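Local coordinates for amine oxidase domain-containing protein (Pyrococcus furiosus, PDB 3NRN) that binds AMP and probably belongs to the flavin-containing amine oxidoreductases, although the reaction it carries out is not known, at residues I270-A275 / A317-K322. Residues are numbered along the deposited sequence; the frame is centred on the assembly and turned at random.
Sequences IKFNLA and AHMALK
Phe272 and selenomethionine Met319 meet on one face of an antiparallel strand pair, Met319 CB lying at the edge of the phenyl ring, in its plane, 3.9 Å from CE2. The ring gets there because CG stands anti to the carbonyl carbon (chi1 -66°), which swings it along its own strand toward Ile270. At the root of the ring, Phe272 CB faces Ala317 CB at 4.1 Å. Ile270 and Met319, directly opposed, run side by side and point the same way. The first torsion of Met319 (chi1 178°) sets CG opposite the backbone N and runs the chain out alongside Ile270; the placing of its terminal methyl is doubtful. Beyond the strand end, Leu321 comes obliquely to the ethyl branch of Ile270, with its CD1 3.9 Å from Ile270 CD1. Helix 326-340 covers this apolar face: Ala329 touches Ile270, Met319 and Leu321, and Trp334 makes an edge-to-face stack with Phe272. On the other face lie Lys271 and His318, a non-hydrogen-bonded pair whose side chains diverge. Lys271 NZ bonds to the carbonyl oxygens of Ser50 and Gly52, while His318 packs edge-to-face on Trp154. Between the faces, the hydrogen-bonded pairs Ile270-Met319 and Phe272-Ala317 each exchange two backbone bonds. Ile270 N reaches Met319 O at 2.7 Å and Phe272 N reaches Ala317 O at 2.9 Å, both nearly straight; the bond from Met319 N to Ile270 O is more bent, 142° at the hydrogen. The chemistry is thus divided: main-chain bonds fix the register inside a mixed sheet, where strand 269-277 lies between 312-320 and the edge strand 345-351, one face buries hydrocarbon and selenium against a helix, and the other carries a lysine whose probable positive charge is met by main-chain carbonyls.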
loop_
_atom_site.group_PDB
_atom_site.type_symbol
_atom_site.label_atom_id
_atom_site.label_comp_id
_atom_site.label_asym_id
_atom_site.label_seq_id
_atom_site.Cartn_x
_atom_site.Cartn_y
_atom_site.Cartn_z
ATOM N N ILE A 270 11.390 3.980 -5.769
ATOM C CA ILE A 270 12.177 5.047 -5.191
ATOM C C ILE A 270 11.247 6.184 -4.825
ATOM O O ILE A 270 10.361 6.552 -5.598
ATOM C CB ILE A 270 13.275 5.562 -6.171
ATOM C CG1 ILE A 270 14.272 4.438 -6.472
ATOM C CG2 ILE A 270 14.010 6.752 -5.556
ATOM C CD1 ILE A 270 15.495 4.867 -7.257
ATOM N N LYS A 271 11.443 6.718 -3.625
ATOM C CA LYS A 271 10.645 7.826 -3.128
ATOM C C LYS A 271 11.516 9.066 -3.017
ATOM O O LYS A 271 12.636 9.010 -2.513
ATOM C CB LYS A 271 10.065 7.486 -1.757
ATOM C CG LYS A 271 8.637 6.966 -1.791
ATOM C CD LYS A 271 8.234 6.377 -0.450
ATOM C CE LYS A 271 8.426 7.366 0.694
ATOM N NZ LYS A 271 8.269 6.673 2.009
ATOM N N PHE A 272 10.993 10.182 -3.504
ATOM C CA PHE A 272 11.707 11.447 -3.461
ATOM C C PHE A 272 10.973 12.405 -2.538
ATOM O O PHE A 272 9.803 12.713 -2.747
ATOM C CB PHE A 272 11.799 12.044 -4.870
ATOM C CG PHE A 272 12.649 11.237 -5.810
ATOM C CD1 PHE A 272 14.011 11.490 -5.928
ATOM C CD2 PHE A 272 12.096 10.190 -6.546
ATOM C CE1 PHE A 272 14.813 10.715 -6.766
ATOM C CE2 PHE A 272 12.890 9.409 -7.386
ATOM C CZ PHE A 272 14.251 9.672 -7.496
ATOM N N ASN A 273 11.664 12.860 -1.504
ATOM C CA ASN A 273 11.084 13.800 -0.556
ATOM C C ASN A 273 11.694 15.155 -0.914
ATOM O O ASN A 273 12.899 15.351 -0.770
ATOM C CB ASN A 273 11.455 13.381 0.868
ATOM C CG ASN A 273 10.975 11.970 1.207
ATOM O OD1 ASN A 273 9.794 11.754 1.466
ATOM N ND2 ASN A 273 11.891 11.005 1.189
ATOM N N LEU A 274 10.858 16.075 -1.388
ATOM C CA LEU A 274 11.314 17.395 -1.825
ATOM C C LEU A 274 10.768 18.544 -0.981
ATOM O O LEU A 274 9.564 18.645 -0.760
ATOM C CB LEU A 274 10.905 17.605 -3.290
ATOM C CG LEU A 274 11.409 18.841 -4.040
ATOM C CD1 LEU A 274 12.894 18.685 -4.339
ATOM C CD2 LEU A 274 10.628 19.002 -5.340
ATOM N N ALA A 275 11.661 19.415 -0.520
ATOM C CA ALA A 275 11.262 20.564 0.293
ATOM C C ALA A 275 11.163 21.816 -0.574
ATOM O O ALA A 275 12.167 22.469 -0.855
ATOM C CB ALA A 275 12.269 20.784 1.416
ATOM N N ALA A 317 7.421 12.231 -4.319
ATOM C CA ALA A 317 7.263 11.646 -5.643
ATOM C C ALA A 317 7.614 10.171 -5.593
ATOM O O ALA A 317 8.520 9.758 -4.866
ATOM C CB ALA A 317 8.161 12.362 -6.653
ATOM N N HIS A 318 6.898 9.386 -6.385
ATOM C CA HIS A 318 7.095 7.944 -6.448
ATOM C C HIS A 318 7.641 7.553 -7.810
ATOM O O HIS A 318 7.179 8.051 -8.833
ATOM C CB HIS A 318 5.757 7.235 -6.202
ATOM C CG HIS A 318 5.799 5.752 -6.413
ATOM N ND1 HIS A 318 5.835 5.176 -7.664
ATOM C CD2 HIS A 318 5.797 4.727 -5.529
ATOM C CE1 HIS A 318 5.848 3.860 -7.543
ATOM N NE2 HIS A 318 5.825 3.562 -6.256
HETATM N N MSE A 319 8.624 6.661 -7.814
HETATM C CA MSE A 319 9.226 6.190 -9.053
HETATM C C MSE A 319 9.357 4.675 -8.982
HETATM O O MSE A 319 9.992 4.148 -8.068
HETATM C CB MSE A 319 10.627 6.806 -9.257
HETATM C CG MSE A 319 11.364 6.326 -10.532
HETATM SE SE MSE A 319 13.184 6.639 -10.612
HETATM C CE MSE A 319 13.777 5.182 -9.895
ATOM N N ALA A 320 8.739 3.978 -9.928
ATOM C CA ALA A 320 8.862 2.527 -9.986
ATOM C C ALA A 320 10.277 2.307 -10.536
ATOM O O ALA A 320 10.621 2.822 -11.602
ATOM C CB ALA A 320 7.816 1.951 -10.937
ATOM N N LEU A 321 11.107 1.561 -9.816
ATOM C CA LEU A 321 12.478 1.353 -10.278
ATOM C C LEU A 321 12.598 0.423 -11.485
ATOM O O LEU A 321 13.363 0.693 -12.413
ATOM C CB LEU A 321 13.347 0.817 -9.139
ATOM C CG LEU A 321 14.825 0.590 -9.479
ATOM C CD1 LEU A 321 15.486 1.903 -9.866
ATOM C CD2 LEU A 321 15.524 -0.022 -8.280
ATOM N N LYS A 322 11.835 -0.664 -11.476
ATOM C CA LYS A 322 11.890 -1.636 -12.557
ATOM C C LYS A 322 13.328 -2.149 -12.600
ATOM O O LYS A 322 13.874 -2.522 -11.559
ATOM C CB LYS A 322 11.477 -0.968 -13.875
ATOM C CG LYS A 322 10.088 -0.326 -13.778
ATOM C CD LYS A 322 9.587 0.260 -15.095
ATOM C CE LYS A 322 8.164 0.791 -14.935
ATOM N NZ LYS A 322 7.587 1.336 -16.200
#